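Local atomic coordinates of intradiol ring-cleavage dioxygenase (Streptomyces sp. SirexAA-E, PDB entry 4ILV), a protein that probably cleaves the aromatic ring of catechol-type compounds between the two hydroxyl-bearing carbons, using a bound iron(III) ion and molecular oxygen. Residues T118-L123 and R127-H132; D85-Q88 and A94-M97; M167-R170 and G175-G178. All coordinates share one frame; numbering follows the deposited sequence.

Interaction 1 of 3, residues T118-L123 and R127-H132; sequences TIVPGL and RTRHIH. With FE (Fe (III) ion), chain C; EDO (1,2-ethanediol), chain D.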
# COMPACT_ATOMS: atom_id res chain seq x y z
N THR A 118 2.20 7.29 -6.57
CA THR A 118 2.00 8.12 -5.38
C THR A 118 3.28 8.90 -5.09
O THR A 118 4.11 9.07 -5.98
CB THR A 118 1.54 7.22 -4.19
OG1 THR A 118 1.20 8.03 -3.05
CG2 THR A 118 2.62 6.18 -3.80
N ILE A 119 3.44 9.42 -3.87
CA ILE A 119 4.75 9.94 -3.46
C ILE A 119 5.16 9.23 -2.18
O ILE A 119 4.32 8.60 -1.53
CB ILE A 119 4.80 11.51 -3.29
CG1 ILE A 119 3.58 12.04 -2.54
CG2 ILE A 119 4.82 12.19 -4.66
CD1 ILE A 119 3.60 11.81 -1.03
N VAL A 120 6.42 9.32 -1.81
CA VAL A 120 6.88 8.65 -0.61
C VAL A 120 6.19 9.32 0.57
O VAL A 120 6.29 10.53 0.72
CB VAL A 120 8.41 8.77 -0.48
CG1 VAL A 120 8.90 8.15 0.82
CG2 VAL A 120 9.10 8.09 -1.69
N PRO A 121 5.44 8.55 1.38
CA PRO A 121 4.76 9.21 2.51
C PRO A 121 5.76 9.77 3.52
O PRO A 121 6.83 9.20 3.75
CB PRO A 121 3.94 8.09 3.14
CG PRO A 121 4.65 6.79 2.72
CD PRO A 121 5.20 7.09 1.35
N GLY A 122 5.40 10.90 4.12
CA GLY A 122 6.23 11.52 5.12
C GLY A 122 6.08 10.87 6.49
O GLY A 122 5.09 10.18 6.77
N LEU A 123 7.08 11.08 7.34
CA LEU A 123 7.03 10.60 8.72
C LEU A 123 6.13 11.47 9.61
O LEU A 123 6.06 12.70 9.43
CB LEU A 123 8.42 10.58 9.32
CG LEU A 123 9.44 9.60 8.75
CD1 LEU A 123 10.73 9.75 9.55
CD2 LEU A 123 8.91 8.19 8.83
N ARG A 127 5.68 6.73 14.38
CA ARG A 127 5.59 5.67 13.38
C ARG A 127 6.71 5.73 12.36
O ARG A 127 7.13 6.81 11.93
CB ARG A 127 4.24 5.70 12.64
CG ARG A 127 3.02 5.56 13.53
CD ARG A 127 2.19 4.31 13.24
NE ARG A 127 3.01 3.18 12.84
CZ ARG A 127 2.69 2.35 11.85
NH1 ARG A 127 1.55 2.53 11.18
NH2 ARG A 127 3.50 1.34 11.54
N THR A 128 7.16 4.56 11.93
CA THR A 128 8.04 4.47 10.78
C THR A 128 7.23 4.75 9.52
O THR A 128 6.00 4.90 9.57
CB THR A 128 8.71 3.10 10.69
OG1 THR A 128 9.78 3.16 9.73
CG2 THR A 128 7.71 2.04 10.28
N ARG A 129 7.91 4.84 8.38
CA ARG A 129 7.24 5.15 7.12
C ARG A 129 6.39 3.97 6.62
O ARG A 129 6.84 2.82 6.63
CB ARG A 129 8.30 5.53 6.09
CG ARG A 129 7.78 6.41 5.00
CD ARG A 129 8.86 6.76 4.01
NE ARG A 129 10.08 7.24 4.67
CZ ARG A 129 10.31 8.49 5.04
NH1 ARG A 129 9.41 9.45 4.83
NH2 ARG A 129 11.47 8.78 5.62
N HIS A 130 5.17 4.24 6.15
CA HIS A 130 4.27 3.16 5.71
C HIS A 130 3.17 3.63 4.78
O HIS A 130 2.78 4.78 4.78
CB HIS A 130 3.61 2.49 6.93
CG HIS A 130 2.78 3.44 7.75
ND1 HIS A 130 3.34 4.36 8.61
CD2 HIS A 130 1.44 3.62 7.81
CE1 HIS A 130 2.37 5.07 9.17
NE2 HIS A 130 1.21 4.65 8.71
N ILE A 131 2.62 2.69 4.02
CA ILE A 131 1.42 2.90 3.23
C ILE A 131 0.36 1.91 3.71
O ILE A 131 0.65 0.72 3.84
CB ILE A 131 1.70 2.66 1.74
CG1 ILE A 131 2.60 3.76 1.19
CG2 ILE A 131 0.39 2.61 0.95
CD1 ILE A 131 3.06 3.48 -0.26
N HIS A 132 -0.86 2.38 3.97
CA HIS A 132 -1.90 1.47 4.42
C HIS A 132 -2.61 0.82 3.24
O HIS A 132 -2.77 1.43 2.20
CB HIS A 132 -2.95 2.22 5.24
CG HIS A 132 -2.46 2.73 6.56
ND1 HIS A 132 -2.51 1.97 7.71
CD2 HIS A 132 -1.94 3.93 6.91
CE1 HIS A 132 -2.02 2.68 8.71
NE2 HIS A 132 -1.67 3.87 8.26
FE FE C . -0.64 5.55 9.36
C1 EDO D . -1.45 4.61 12.40
O1 EDO D . -0.63 4.16 11.30
C2 EDO D . -2.13 5.94 12.05
O2 EDO D . -2.56 5.96 10.68
O HOH W 1 4.25 7.37 6.93
O HOH W 2 9.36 12.39 6.08

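Interaction 2 of 3, residues D85-Q88 and A94-M97; sequences DFWQ and AYDM. With FE (Fe (III) ion), chain C.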
# COMPACT_ATOMS: atom_id res chain seq x y z
N ASP A 85 -7.39 -1.15 -1.57
CA ASP A 85 -7.79 0.19 -1.15
C ASP A 85 -6.63 0.78 -0.36
O ASP A 85 -6.37 0.35 0.76
CB ASP A 85 -9.06 0.08 -0.30
CG ASP A 85 -9.67 1.44 0.07
OD1 ASP A 85 -9.30 2.47 -0.55
OD2 ASP A 85 -10.55 1.48 0.96
N PHE A 86 -5.94 1.74 -0.96
CA PHE A 86 -4.73 2.32 -0.36
C PHE A 86 -5.03 3.66 0.32
O PHE A 86 -5.85 4.44 -0.17
CB PHE A 86 -3.67 2.55 -1.43
CG PHE A 86 -3.06 1.29 -2.01
CD1 PHE A 86 -2.00 0.67 -1.37
CD2 PHE A 86 -3.51 0.76 -3.21
CE1 PHE A 86 -1.41 -0.45 -1.91
CE2 PHE A 86 -2.93 -0.37 -3.76
CZ PHE A 86 -1.88 -0.98 -3.11
N TRP A 87 -4.37 3.93 1.44
CA TRP A 87 -4.34 5.29 1.97
C TRP A 87 -3.00 5.53 2.68
O TRP A 87 -2.31 4.58 3.06
CB TRP A 87 -5.56 5.60 2.85
CG TRP A 87 -5.58 4.92 4.19
CD1 TRP A 87 -5.31 5.49 5.40
CD2 TRP A 87 -5.91 3.55 4.45
NE1 TRP A 87 -5.44 4.56 6.40
CE2 TRP A 87 -5.81 3.36 5.85
CE3 TRP A 87 -6.26 2.46 3.64
CZ2 TRP A 87 -6.05 2.13 6.46
CZ3 TRP A 87 -6.50 1.23 4.25
CH2 TRP A 87 -6.39 1.08 5.65
N GLN A 88 -2.62 6.80 2.84
CA GLN A 88 -1.28 7.14 3.32
C GLN A 88 -1.17 8.61 3.64
O GLN A 88 -2.01 9.41 3.23
CB GLN A 88 -0.23 6.85 2.25
CG GLN A 88 -0.35 7.80 1.04
CD GLN A 88 0.81 7.69 0.07
OE1 GLN A 88 0.83 6.81 -0.80
NE2 GLN A 88 1.78 8.58 0.21
N ALA A 94 0.92 14.25 6.80
CA ALA A 94 -0.48 14.50 7.17
C ALA A 94 -1.45 13.63 6.39
O ALA A 94 -1.29 13.45 5.17
CB ALA A 94 -0.82 16.00 7.00
N TYR A 95 -2.47 13.09 7.07
CA TYR A 95 -3.55 12.38 6.39
C TYR A 95 -4.69 13.36 6.13
O TYR A 95 -4.92 14.28 6.92
CB TYR A 95 -4.09 11.21 7.23
CG TYR A 95 -3.15 10.03 7.37
CD1 TYR A 95 -3.28 8.92 6.53
CD2 TYR A 95 -2.15 10.03 8.33
CE1 TYR A 95 -2.41 7.83 6.65
CE2 TYR A 95 -1.28 8.93 8.46
CZ TYR A 95 -1.41 7.84 7.61
OH TYR A 95 -0.56 6.75 7.72
N ASP A 96 -5.42 13.16 5.04
CA ASP A 96 -6.55 14.03 4.72
C ASP A 96 -7.82 13.49 5.36
O ASP A 96 -8.33 12.46 4.92
CB ASP A 96 -6.70 14.17 3.20
CG ASP A 96 -7.79 15.16 2.79
OD1 ASP A 96 -8.35 15.87 3.65
OD2 ASP A 96 -8.08 15.23 1.58
N MET A 97 -8.31 14.16 6.40
CA MET A 97 -9.53 13.72 7.08
C MET A 97 -10.80 14.41 6.57
O MET A 97 -11.91 13.95 6.82
CB MET A 97 -9.42 13.93 8.60
CG MET A 97 -8.35 13.08 9.28
SD MET A 97 -8.25 11.36 8.72
CE MET A 97 -9.87 10.72 9.13
FE FE C . -0.64 5.55 9.36
O HOH W 3 -4.46 11.10 3.15

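Interaction 3 of 3, residues M167-R170 and G175-G178; sequences MNVR and GREG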
# COMPACT_ATOMS: atom_id res chain seq x y z
N MET A 167 8.44 -3.74 1.35
CA MET A 167 8.55 -3.66 -0.11
C MET A 167 10.02 -3.75 -0.48
O MET A 167 10.89 -3.44 0.34
CB MET A 167 8.05 -2.29 -0.59
CG MET A 167 6.57 -2.04 -0.35
SD MET A 167 6.05 -0.42 -0.95
CE MET A 167 6.73 0.63 0.33
N ASN A 168 10.32 -4.16 -1.71
CA ASN A 168 11.60 -3.85 -2.31
C ASN A 168 11.46 -2.45 -2.91
O ASN A 168 10.44 -2.14 -3.49
CB ASN A 168 11.99 -4.82 -3.41
CG ASN A 168 12.52 -6.15 -2.87
OD1 ASN A 168 12.67 -6.34 -1.66
ND2 ASN A 168 12.82 -7.06 -3.78
N VAL A 169 12.47 -1.62 -2.76
CA VAL A 169 12.41 -0.26 -3.29
C VAL A 169 13.74 0.11 -3.91
O VAL A 169 14.78 -0.04 -3.27
CB VAL A 169 12.08 0.78 -2.19
CG1 VAL A 169 12.16 2.23 -2.76
CG2 VAL A 169 10.72 0.50 -1.60
N ARG A 170 13.72 0.57 -5.15
CA ARG A 170 14.95 0.99 -5.80
C ARG A 170 14.75 2.35 -6.45
O ARG A 170 13.63 2.77 -6.71
CB ARG A 170 15.40 -0.04 -6.84
CG ARG A 170 14.46 -0.17 -8.02
CD ARG A 170 14.90 -1.32 -8.94
NE ARG A 170 14.21 -1.26 -10.23
CZ ARG A 170 14.44 -2.07 -11.25
NH1 ARG A 170 15.35 -3.05 -11.16
NH2 ARG A 170 13.75 -1.91 -12.37
N GLY A 175 12.82 9.77 -8.50
CA GLY A 175 11.90 9.07 -7.63
C GLY A 175 12.29 7.63 -7.34
O GLY A 175 13.45 7.25 -7.50
N ARG A 176 11.31 6.85 -6.89
CA ARG A 176 11.55 5.46 -6.48
C ARG A 176 10.49 4.50 -7.00
O ARG A 176 9.37 4.90 -7.29
CB ARG A 176 11.61 5.37 -4.95
CG ARG A 176 12.68 6.22 -4.29
CD ARG A 176 12.59 6.05 -2.80
NE ARG A 176 12.99 7.27 -2.10
CZ ARG A 176 12.95 7.41 -0.78
NH1 ARG A 176 12.50 6.42 -0.01
NH2 ARG A 176 13.33 8.56 -0.24
N GLU A 177 10.86 3.22 -7.06
CA GLU A 177 10.02 2.13 -7.54
C GLU A 177 9.87 1.08 -6.46
O GLU A 177 10.87 0.46 -6.07
CB GLU A 177 10.73 1.39 -8.68
CG GLU A 177 10.58 1.95 -10.03
CD GLU A 177 11.10 1.00 -11.08
OE1 GLU A 177 12.23 0.48 -10.94
OE2 GLU A 177 10.35 0.74 -12.04
N GLY A 178 8.64 0.85 -6.02
CA GLY A 178 8.37 -0.18 -5.03
C GLY A 178 7.80 -1.46 -5.64
O GLY A 178 7.02 -1.41 -6.59

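Interaction 1 of 3, residues T118-L123 and R127-H132
Arg129 lies against Val120, Pro121 and Leu123 where the chain leaves strand 113-119, turns, and comes back as strand 130-136, passing from one sheet of the β-sandwich to the other. The returning arm supplies two histidines of the iron site, built from two tyrosines and two histidines as in intradiol dioxygenases. The polar grip is one strong bond: Arg129 NH1 donates to Pro121 O at 2.8 Å and 167°, the acceptor lying in the guanidinium plane and the donor in the carbonyl plane. Arginine suits this place because its long chain can fold back: CG stands opposite the backbone N (chi1 -155°), and a bend at chi3 (-49°) brings NH1 round to the carbonyl. NH1 also reaches a water that accepts from Leu123 N, while NE forms a salt bridge with Glu152. Apolar contacts flank the arginine. Val120 CG1 touches Arg129 CD at 3.5 Å, Leu123 CD2 sits over the centre of one guanidinium face, and the rigid ring of Pro121 sets CG 4.0 Å from Ile131 CG1. With an alanine in place of Arg129, Pro121 O and the Glu152 carboxylate would probably lose the arginine as a partner, and Leu123 the flat group it packs on. Iron is held by His130 NE2 at 2.2 Å and His132 NE2 at 2.3 Å, with Tyr95 and Tyr124 as the other protein ligands and both oxygens of an ethanediol, probably from the crystallisation liquor. His130 ND1 donates to Thr128 O at 2.9 Å, close to the ring plane, which fixes the imidazole's rotation. Arg127 NH1 lies over the centre of one His130 ring face and donates to ethanediol O1 at 2.7 Å.

Interaction 2 of 3, residues D85-Q88 and A94-M97
Tyr95 sets CE1 of its ring between two neighbours: the backbone of Gln88 comes from one side of the ring plane, with Gln88 C only 3.3 Å from Tyr95 CE1, and the indole of Trp87 from the other, its CD1 3.9 Å from Tyr95 CE1. The two side chains cross obliquely. Tyr95 CG stands opposite its own carbonyl carbon (chi1 -70°), a setting that carries the phenol from the loop past the strand to the metal. Trp87 takes the more hindered setting, CG lying between backbone N and carbonyl carbon (chi1 72°), which swings CD1 round to the tyrosine. Segment 85-88 lies on strand 83-87 in the antiparallel sheet of the dioxygenase β-sandwich, and 94-97 belongs to the loop that leads on to strand 103-107. Tyrosine suits this position because its ring is long enough to reach the iron and ends in an oxygen that can bind it: Tyr95 OH binds the iron(III) at 2.0 Å, alongside Tyr124, His130 and His132. The side chain of Gln88 starts out away from the loop, and its amide is held elsewhere, OE1 by Thr118 OG1 and NE2 by Ile119 O. The backbones are joined through a water that donates to Gln88 O and accepts from Asp96 N, 3.0 Å from each.

Interaction 3 of 3, residues M167-R170 and G175-G178
Arg170 runs alongside Glu177, the two side chains pointing the same way, and Arg170 CG lies beside Glu177 CB before the charged ends meet. Arg170 CG lies between its backbone N and carbonyl carbon (chi1 66°), and the chain beyond is extended, which places NE 2.7 Å from Glu177 OE1. This salt bridge is nearly straight at NE, with OE1 in the guanidinium plane; a weak second bond from Arg170 NH2 reaches the same OE1 at 3.2 Å. The guanidinium and carboxylate planes are 21° apart, so the groups are almost coplanar. Two long side chains of opposite charge suit this surface position, where they can pair without being buried. They belong to a β-hairpin of strands 168-172 and 175-183, the former the outermost strand of its mixed sheet within this chain. Arg170 and Glu177 form a hydrogen-bonded pair, Arg170 N giving to Glu177 O at 3.0 Å and Glu177 N to Arg170 O at 2.8 Å. Val169 and Gly178 form the adjacent non-hydrogen-bonded pair, and here the strands come close, CA to CA 4.4 Å. Glycine suits that approach: a β-carbon on Gly178 would fall tightly against Met167 SD, whose side chain also packs on Val67 and Phe180. Gly178 CA makes a CA-H...O contact of 3.2 Å with Asn168 O. On the face away from the salt bridge, branched Val169 sends CG1 across the aliphatic part of Arg176, touching Arg176 CD at 3.8 Å.

From the N terminus, interaction 2 comes first: it closes the short loop after strand 83-87. Interaction 1 follows, closing the turn between strands 113-119 and 130-136, which belong to different sheets. Interaction 3 comes last, across the hairpin of strands 168-172 and 175-183. The three are in series; none nests in or crosses another. Interactions 1 and 2 meet directly: strands 83-87 and 130-136 are neighbours, His132 N hydrogen-bonds to Trp87 O, and the two contacts join sheet and loop around the iron, interaction 1 supplying two of its protein ligands and interaction 2 one. Interaction 3 shares the mixed sheet with strand 113-119 and touches interaction 1 through Val120 and Arg176, but its nearest atoms stay about 8 Å from those of interaction 2.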